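Local coordinates for mannitol dehydrogenase (PDB 3TWO), which probably catalyses the reversible, NADP(H)-dependent interconversion of cinnamyl alcohols and their aldehydes, as a zinc-containing alcohol dehydrogenase, at residues 234-239 against 254-259; 250-255 against 284-289. One frame throughout, in Å; residues are numbered along the deposited sequence.

Contact 1: 234-239 against 254-259; sequences ELDFII and LLTYNG
Leu235 and Leu255 form a short parallel beta bridge at the entrance to a beta-alpha-beta crossover of the Rossmann-type coenzyme domain, where the chain leaves strand 235-240, runs through helix 248-252 and comes back as strand 259-263. Two backbone bonds flank the bridge. Leu235 N donates to Leu254 O at 2.9 Å, and Thr256 N donates to Leu235 O at 2.8 Å, the second nearly straight with 167° at the hydrogen. Leu235 thus uses both its N-H and its carbonyl on the same neighbouring segment.

Side chains extend the pairing on both sides. The Glu234 and Thr256 side chains cross at about a right angle, and Thr256 OG1 donates to Glu234 OE2 over 3.2 Å, arriving from above the carboxylate plane. OG1 stands anti to the backbone N of Thr256 (chi1 -165°), which turns the hydroxyl to the glutamate and brings CG2 within 3.5 Å of both Leu235 O and Asp236 OD1. The same OE2 makes a salt bridge to Lys99 of the second subunit, and the lysine's positive charge would be expected to favour the ionised carboxylate. On the apolar side, Ile238 reaches across with its CD1 tip, which meets Leu255 CD2 at 3.7 Å and Leu254 CB at 3.8 Å.

Further out, the corner at Asp236 and a type II turn from Thr256 to Gly259 lead the two segments from this bridge into the main sheet. Gly259 N closes the turn on Thr256 O. Asp236 OD2 accepts the backbone N-H of Lys179, and backbone bonds of Asp236 and Phe237 to Lys179 join segment 234-239 to strand 179-183. Where the corner and the turn meet, Gly259 CA lies 3.3 Å from Asp236 O.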
ATOM      1  N   GLU B 234       1.845  14.620 -11.951  1.00 35.56           N
ATOM      2  CA  GLU B 234       2.142  13.634 -10.903  1.00 33.54           C
ATOM      3  C   GLU B 234       2.316  14.279  -9.521  1.00 32.53           C
ATOM      4  O   GLU B 234       3.032  15.269  -9.387  1.00 32.30           O
ATOM      5  CB  GLU B 234       3.411  12.885 -11.274  1.00 34.77           C
ATOM      6  CG  GLU B 234       3.286  12.112 -12.568  1.00 38.21           C
ATOM      7  CD  GLU B 234       4.402  11.086 -12.730  1.00 46.16           C
ATOM      8  OE1 GLU B 234       4.047   9.886 -12.846  1.00 51.29           O
ATOM      9  OE2 GLU B 234       5.614  11.447 -12.709  1.00 46.84           O
ATOM     10  N   LEU B 235       1.697  13.704  -8.491  1.00 28.88           N
ATOM     11  CA  LEU B 235       1.821  14.248  -7.155  1.00 28.63           C
ATOM     12  C   LEU B 235       2.774  13.397  -6.337  1.00 28.26           C
ATOM     13  O   LEU B 235       2.925  12.237  -6.626  1.00 28.33           O
ATOM     14  CB  LEU B 235       0.436  14.332  -6.459  1.00 26.59           C
ATOM     15  CG  LEU B 235      -0.625  15.049  -7.338  1.00 27.31           C
ATOM     16  CD1 LEU B 235      -1.964  15.273  -6.601  1.00 26.87           C
ATOM     17  CD2 LEU B 235      -0.105  16.390  -7.759  1.00 22.88           C
ATOM     18  N   ASP B 236       3.385  13.982  -5.313  1.00 27.69           N
ATOM     19  CA  ASP B 236       4.312  13.252  -4.459  1.00 27.82           C
ATOM     20  C   ASP B 236       3.592  12.579  -3.294  1.00 27.66           C
ATOM     21  O   ASP B 236       4.057  11.596  -2.752  1.00 27.38           O
ATOM     22  CB  ASP B 236       5.319  14.226  -3.863  1.00 27.87           C
ATOM     23  CG  ASP B 236       6.157  14.910  -4.914  1.00 28.52           C
ATOM     24  OD1 ASP B 236       6.869  14.223  -5.674  1.00 32.30           O
ATOM     25  OD2 ASP B 236       6.103  16.134  -4.963  1.00 27.64           O
ATOM     26  N   PHE B 237       2.483  13.173  -2.887  1.00 26.18           N
ATOM     27  CA  PHE B 237       1.796  12.744  -1.728  1.00 26.58           C
ATOM     28  C   PHE B 237       0.314  13.077  -1.875  1.00 26.11           C
ATOM     29  O   PHE B 237      -0.053  14.176  -2.322  1.00 28.03           O
ATOM     30  CB  PHE B 237       2.413  13.393  -0.468  1.00 26.24           C
ATOM     31  CG  PHE B 237       1.596  13.181   0.779  1.00 26.42           C
ATOM     32  CD1 PHE B 237       1.957  12.210   1.701  1.00 27.12           C
ATOM     33  CD2 PHE B 237       0.438  13.956   1.018  1.00 26.12           C
ATOM     34  CE1 PHE B 237       1.164  11.989   2.924  1.00 24.61           C
ATOM     35  CE2 PHE B 237      -0.354  13.762   2.189  1.00 23.68           C
ATOM     36  CZ  PHE B 237       0.029  12.754   3.145  1.00 24.77           C
ATOM     37  N   ILE B 238      -0.538  12.114  -1.546  1.00 25.98           N
ATOM     38  CA  ILE B 238      -1.986  12.303  -1.552  1.00 24.61           C
ATOM     39  C   ILE B 238      -2.554  11.770  -0.232  1.00 25.90           C
ATOM     40  O   ILE B 238      -2.228  10.628   0.176  1.00 26.40           O
ATOM     41  CB  ILE B 238      -2.660  11.553  -2.716  1.00 24.65           C
ATOM     42  CG1 ILE B 238      -2.219  12.130  -4.092  1.00 25.98           C
ATOM     43  CG2 ILE B 238      -4.196  11.617  -2.617  1.00 21.30           C
ATOM     44  CD1 ILE B 238      -2.692  11.285  -5.296  1.00 22.94           C
ATOM     45  N   ILE B 239      -3.402  12.573   0.435  1.00 24.74           N
ATOM     46  CA  ILE B 239      -4.141  12.047   1.599  1.00 23.32           C
ATOM     47  C   ILE B 239      -5.604  11.976   1.212  1.00 23.56           C
ATOM     48  O   ILE B 239      -6.163  12.972   0.728  1.00 24.62           O
ATOM     49  CB  ILE B 239      -3.922  12.919   2.883  1.00 22.54           C
ATOM     50  CG1 ILE B 239      -4.759  12.421   4.060  1.00 20.27           C
ATOM     51  CG2 ILE B 239      -4.174  14.449   2.580  1.00 22.61           C
ATOM     52  CD1 ILE B 239      -4.410  13.095   5.351  1.00 21.55           C
ATOM     53  N   LEU B 254      -2.279   8.741  -9.775  1.00 28.01           N
ATOM     54  CA  LEU B 254      -1.794  10.144  -9.865  1.00 27.54           C
ATOM     55  C   LEU B 254      -0.377  10.328  -9.298  1.00 28.43           C
ATOM     56  O   LEU B 254       0.240  11.404  -9.463  1.00 27.54           O
ATOM     57  CB  LEU B 254      -2.755  11.115  -9.120  1.00 26.64           C
ATOM     58  CG  LEU B 254      -4.151  11.233  -9.772  1.00 27.57           C
ATOM     59  CD1 LEU B 254      -5.072  12.095  -8.946  1.00 28.85           C
ATOM     60  CD2 LEU B 254      -4.051  11.694 -11.248  1.00 23.48           C
ATOM     61  N   LEU B 255       0.112   9.317  -8.569  1.00 27.51           N
ATOM     62  CA  LEU B 255       1.365   9.480  -7.823  1.00 26.60           C
ATOM     63  C   LEU B 255       2.581   9.323  -8.719  1.00 27.05           C
ATOM     64  O   LEU B 255       2.635   8.477  -9.651  1.00 24.94           O
ATOM     65  CB  LEU B 255       1.493   8.446  -6.725  1.00 26.01           C
ATOM     66  CG  LEU B 255       0.600   8.527  -5.483  1.00 26.82           C
ATOM     67  CD1 LEU B 255       1.062   7.390  -4.537  1.00 24.52           C
ATOM     68  CD2 LEU B 255       0.788   9.979  -4.817  1.00 23.81           C
ATOM     69  N   THR B 256       3.586  10.103  -8.380  1.00 26.02           N
ATOM     70  CA  THR B 256       4.852   9.926  -9.037  1.00 28.45           C
ATOM     71  C   THR B 256       5.557   8.647  -8.515  1.00 28.82           C
ATOM     72  O   THR B 256       5.105   8.036  -7.508  1.00 27.73           O
ATOM     73  CB  THR B 256       5.705  11.172  -8.816  1.00 29.15           C
ATOM     74  OG1 THR B 256       6.771  11.126  -9.742  1.00 30.41           O
ATOM     75  CG2 THR B 256       6.209  11.236  -7.366  1.00 28.03           C
ATOM     76  N   TYR B 257       6.614   8.225  -9.215  1.00 27.37           N
ATOM     77  CA  TYR B 257       7.494   7.131  -8.766  1.00 27.80           C
ATOM     78  C   TYR B 257       7.940   7.419  -7.327  1.00 27.55           C
ATOM     79  O   TYR B 257       8.379   8.528  -7.070  1.00 26.62           O
ATOM     80  CB  TYR B 257       8.717   7.089  -9.697  1.00 27.93           C
ATOM     81  CG  TYR B 257       9.794   6.045  -9.391  1.00 30.58           C
ATOM     82  CD1 TYR B 257       9.752   4.766  -9.982  1.00 27.45           C
ATOM     83  CD2 TYR B 257      10.904   6.378  -8.584  1.00 27.50           C
ATOM     84  CE1 TYR B 257      10.803   3.821  -9.746  1.00 29.59           C
ATOM     85  CE2 TYR B 257      11.929   5.455  -8.308  1.00 30.21           C
ATOM     86  CZ  TYR B 257      11.887   4.179  -8.890  1.00 31.12           C
ATOM     87  OH  TYR B 257      12.943   3.298  -8.664  1.00 29.74           O
ATOM     88  N   ASN B 258       7.813   6.443  -6.411  1.00 25.73           N
ATOM     89  CA  ASN B 258       8.110   6.624  -4.993  1.00 26.52           C
ATOM     90  C   ASN B 258       7.215   7.607  -4.202  1.00 26.06           C
ATOM     91  O   ASN B 258       7.552   7.970  -3.065  1.00 25.31           O
ATOM     92  CB  ASN B 258       9.583   6.978  -4.783  1.00 27.92           C
ATOM     93  CG  ASN B 258      10.119   6.457  -3.452  1.00 32.46           C
ATOM     94  OD1 ASN B 258       9.778   5.375  -3.000  1.00 35.06           O
ATOM     95  ND2 ASN B 258      10.939   7.245  -2.814  1.00 36.26           N
ATOM     96  N   GLY B 259       6.112   8.048  -4.799  1.00 24.86           N
ATOM     97  CA  GLY B 259       5.075   8.817  -4.095  1.00 26.10           C
ATOM     98  C   GLY B 259       4.260   7.996  -3.071  1.00 25.87           C
ATOM     99  O   GLY B 259       4.290   6.746  -3.078  1.00 26.51           O
TER

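Contact 2: 250-255 against 284-289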
ATOM      1  N   ASP B 250      -7.971   5.479  -9.031  1.00 25.85           N
ATOM      2  CA  ASP B 250      -8.069   6.814  -9.632  1.00 26.93           C
ATOM      3  C   ASP B 250      -7.093   7.768  -8.973  1.00 26.25           C
ATOM      4  O   ASP B 250      -6.666   8.698  -9.624  1.00 27.36           O
ATOM      5  CB  ASP B 250      -9.482   7.370  -9.441  1.00 27.53           C
ATOM      6  CG  ASP B 250     -10.467   6.708 -10.332  1.00 27.92           C
ATOM      7  OD1 ASP B 250     -10.094   6.207 -11.409  1.00 30.19           O
ATOM      8  OD2 ASP B 250     -11.630   6.712  -9.954  1.00 30.65           O
ATOM      9  N   TYR B 251      -6.819   7.559  -7.682  1.00 25.95           N
ATOM     10  CA  TYR B 251      -5.787   8.329  -6.919  1.00 26.18           C
ATOM     11  C   TYR B 251      -4.398   7.752  -6.998  1.00 26.62           C
ATOM     12  O   TYR B 251      -3.448   8.511  -7.158  1.00 26.04           O
ATOM     13  CB  TYR B 251      -6.175   8.562  -5.457  1.00 24.36           C
ATOM     14  CG  TYR B 251      -7.350   9.528  -5.434  1.00 26.43           C
ATOM     15  CD1 TYR B 251      -8.684   9.059  -5.351  1.00 26.15           C
ATOM     16  CD2 TYR B 251      -7.135  10.919  -5.628  1.00 25.02           C
ATOM     17  CE1 TYR B 251      -9.784   9.980  -5.396  1.00 24.35           C
ATOM     18  CE2 TYR B 251      -8.224  11.853  -5.692  1.00 22.34           C
ATOM     19  CZ  TYR B 251      -9.519  11.381  -5.545  1.00 26.33           C
ATOM     20  OH  TYR B 251     -10.554  12.309  -5.630  1.00 27.77           O
ATOM     21  N   LEU B 252      -4.274   6.427  -6.868  1.00 26.90           N
ATOM     22  CA  LEU B 252      -2.963   5.801  -6.873  1.00 26.66           C
ATOM     23  C   LEU B 252      -2.249   6.100  -8.192  1.00 27.36           C
ATOM     24  O   LEU B 252      -1.071   6.419  -8.206  1.00 27.12           O
ATOM     25  CB  LEU B 252      -3.065   4.275  -6.598  1.00 26.54           C
ATOM     26  CG  LEU B 252      -1.783   3.424  -6.641  1.00 27.12           C
ATOM     27  CD1 LEU B 252      -0.786   3.860  -5.530  1.00 24.70           C
ATOM     28  CD2 LEU B 252      -2.063   1.947  -6.464  1.00 25.40           C
ATOM     29  N   LYS B 253      -2.964   6.041  -9.299  1.00 27.98           N
ATOM     30  CA  LYS B 253      -2.353   6.370 -10.583  1.00 29.99           C
ATOM     31  C   LYS B 253      -1.844   7.836 -10.651  1.00 30.05           C
ATOM     32  O   LYS B 253      -1.061   8.135 -11.515  1.00 30.05           O
ATOM     33  CB  LYS B 253      -3.305   6.136 -11.749  1.00 30.95           C
ATOM     34  CG  LYS B 253      -4.534   7.051 -11.692  1.00 32.61           C
ATOM     35  CD  LYS B 253      -4.875   7.601 -13.067  1.00 41.22           C
ATOM     36  CE  LYS B 253      -5.569   6.627 -13.997  1.00 42.35           C
ATOM     37  NZ  LYS B 253      -6.184   5.505 -13.249  1.00 46.85           N
ATOM     38  N   LEU B 254      -2.279   8.741  -9.775  1.00 28.01           N
ATOM     39  CA  LEU B 254      -1.794  10.144  -9.865  1.00 27.54           C
ATOM     40  C   LEU B 254      -0.377  10.328  -9.298  1.00 28.43           C
ATOM     41  O   LEU B 254       0.240  11.404  -9.463  1.00 27.54           O
ATOM     42  CB  LEU B 254      -2.755  11.115  -9.120  1.00 26.64           C
ATOM     43  CG  LEU B 254      -4.151  11.233  -9.772  1.00 27.57           C
ATOM     44  CD1 LEU B 254      -5.072  12.095  -8.946  1.00 28.85           C
ATOM     45  CD2 LEU B 254      -4.051  11.694 -11.248  1.00 23.48           C
ATOM     46  N   LEU B 255       0.112   9.317  -8.569  1.00 27.51           N
ATOM     47  CA  LEU B 255       1.365   9.480  -7.823  1.00 26.60           C
ATOM     48  C   LEU B 255       2.581   9.323  -8.719  1.00 27.05           C
ATOM     49  O   LEU B 255       2.635   8.477  -9.651  1.00 24.94           O
ATOM     50  CB  LEU B 255       1.493   8.446  -6.725  1.00 26.01           C
ATOM     51  CG  LEU B 255       0.600   8.527  -5.483  1.00 26.82           C
ATOM     52  CD1 LEU B 255       1.062   7.390  -4.537  1.00 24.52           C
ATOM     53  CD2 LEU B 255       0.788   9.979  -4.817  1.00 23.81           C
ATOM     54  N   GLY B 284       2.953   0.381 -10.425  1.00 24.33           N
ATOM     55  CA  GLY B 284       4.025   0.013  -9.532  1.00 25.18           C
ATOM     56  C   GLY B 284       4.821   1.189  -8.968  1.00 25.79           C
ATOM     57  O   GLY B 284       4.775   2.297  -9.529  1.00 22.69           O
ATOM     58  N   ASN B 285       5.519   0.926  -7.845  1.00 24.45           N
ATOM     59  CA  ASN B 285       6.458   1.881  -7.209  1.00 24.62           C
ATOM     60  C   ASN B 285       5.728   3.083  -6.636  1.00 24.82           C
ATOM     61  O   ASN B 285       6.307   4.161  -6.493  1.00 25.75           O
ATOM     62  CB  ASN B 285       7.606   2.341  -8.170  1.00 24.62           C
ATOM     63  CG  ASN B 285       8.472   1.173  -8.626  1.00 25.48           C
ATOM     64  OD1 ASN B 285       9.262   0.612  -7.871  1.00 28.89           O
ATOM     65  ND2 ASN B 285       8.276   0.765  -9.825  1.00 23.43           N
ATOM     66  N   ARG B 286       4.454   2.901  -6.321  1.00 24.62           N
ATOM     67  CA  ARG B 286       3.666   3.954  -5.711  1.00 24.61           C
ATOM     68  C   ARG B 286       3.133   3.376  -4.433  1.00 24.87           C
ATOM     69  O   ARG B 286       2.413   2.334  -4.451  1.00 23.65           O
ATOM     70  CB  ARG B 286       2.518   4.326  -6.636  1.00 24.39           C
ATOM     71  CG  ARG B 286       2.976   4.943  -7.925  1.00 24.91           C
ATOM     72  CD  ARG B 286       1.803   4.950  -8.860  1.00 30.57           C
ATOM     73  NE  ARG B 286       2.077   5.617 -10.132  1.00 34.03           N
ATOM     74  CZ  ARG B 286       2.436   5.003 -11.252  1.00 37.71           C
ATOM     75  NH1 ARG B 286       2.668   3.703 -11.265  1.00 40.09           N
ATOM     76  NH2 ARG B 286       2.636   5.694 -12.358  1.00 38.39           N
ATOM     77  N   LYS B 287       3.487   4.004  -3.307  1.00 24.13           N
ATOM     78  CA  LYS B 287       3.265   3.330  -2.022  1.00 23.61           C
ATOM     79  C   LYS B 287       1.928   3.746  -1.392  1.00 24.00           C
ATOM     80  O   LYS B 287       1.520   4.905  -1.508  1.00 26.69           O
ATOM     81  CB  LYS B 287       4.430   3.684  -1.087  1.00 23.58           C
ATOM     82  CG  LYS B 287       5.855   3.259  -1.639  1.00 27.71           C
ATOM     83  CD  LYS B 287       6.868   3.250  -0.514  1.00 30.08           C
ATOM     84  CE  LYS B 287       8.245   3.226  -1.088  1.00 31.42           C
ATOM     85  NZ  LYS B 287       9.223   3.185   0.029  1.00 29.00           N
ATOM     86  N   VAL B 288       1.266   2.839  -0.695  1.00 23.08           N
ATOM     87  CA  VAL B 288      -0.013   3.137  -0.055  1.00 22.18           C
ATOM     88  C   VAL B 288       0.129   2.787   1.448  1.00 23.22           C
ATOM     89  O   VAL B 288       0.737   1.764   1.807  1.00 24.14           O
ATOM     90  CB  VAL B 288      -1.161   2.267  -0.650  1.00 21.74           C
ATOM     91  CG1 VAL B 288      -2.468   2.543   0.051  1.00 21.18           C
ATOM     92  CG2 VAL B 288      -1.360   2.464  -2.223  1.00 19.30           C
ATOM     93  N   TYR B 289      -0.376   3.617   2.340  1.00 22.94           N
ATOM     94  CA  TYR B 289      -0.466   3.148   3.734  1.00 23.49           C
ATOM     95  C   TYR B 289      -1.695   3.766   4.335  1.00 23.89           C
ATOM     96  O   TYR B 289      -2.267   4.726   3.741  1.00 25.01           O
ATOM     97  CB  TYR B 289       0.755   3.517   4.540  1.00 23.31           C
ATOM     98  CG  TYR B 289       1.000   5.013   4.610  1.00 25.57           C
ATOM     99  CD1 TYR B 289       0.462   5.752   5.672  1.00 23.58           C
ATOM    100  CD2 TYR B 289       1.784   5.696   3.628  1.00 21.22           C
ATOM    101  CE1 TYR B 289       0.686   7.153   5.819  1.00 24.98           C
ATOM    102  CE2 TYR B 289       2.006   7.138   3.759  1.00 20.22           C
ATOM    103  CZ  TYR B 289       1.446   7.829   4.844  1.00 25.13           C
ATOM    104  OH  TYR B 289       1.639   9.180   5.069  1.00 25.49           O
TER
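Arg286 lays its side chain along the end of segment 250-255, and the polar part is a single hydrogen bond across the contact, made by NE. It donates to Leu255 O over 3.0 Å with 151° at the hydrogen. The oxygen sits at the edge of the guanidinium, about 21° out of its plane. The arginine chain is extended from CG to NE, which carries the donor past the leucine to the carbonyl. Since Leu255 N is bonded to Leu252 O, closing the type I turn from Leu252 to Leu255, the turn probably sets where the Leu255 carbonyl lies. The methylene just before NE is also near a backbone oxygen, with Arg286 CD 3.3 Å from Leu252 O.

Apolar packing is supplied by two leucines and the aliphatic part of the arginine. Leu252 sends CD1 between two partners of the other segment: it lies 3.5 Å from Arg286 CB and 3.6 Å from Val288 CG2. Its CG is anti to the backbone N (chi1 177°), the setting that swings this methyl out to them. The Leu255 and Arg286 side chains run past each other in opposite directions, so that Leu255 CD1 reaches back as far as Lys287 O, at 3.9 Å, while the guanidinium goes the other way.

Both faces of the strand also meet the second subunit: the Lys287 NZ salt bridge to its Asp260 and the packing of Val288 on its Phe280 lie on different faces. The end of a crossover helix and the turn after it, packed on the strand that is outermost within this chain, belong to the layered alpha/beta packing of the Rossmann fold of zinc-dependent alcohol dehydrogenases.

Overall arrangement
Followed from the N terminus, the chain enters strand 235-240, passes through helix 248-252 and the turn after it, and returns at 254-259, where contact 1 closes the first loop. It then runs along strand 259-263, through helix 277-282 and into strand 287-290, where contact 2 closes a longer loop. The two loops overlap, since contact 2 begins on 250-255 before contact 1 is complete, and Leu254 and Leu255 belong to both. Backbone pairs Asn258 N with Asn285 O and Gly259 O with Lys287 N, both probable hydrogen bonds, join them directly. Together they tie the last three strands of the parallel sheet at an edge facing the second subunit.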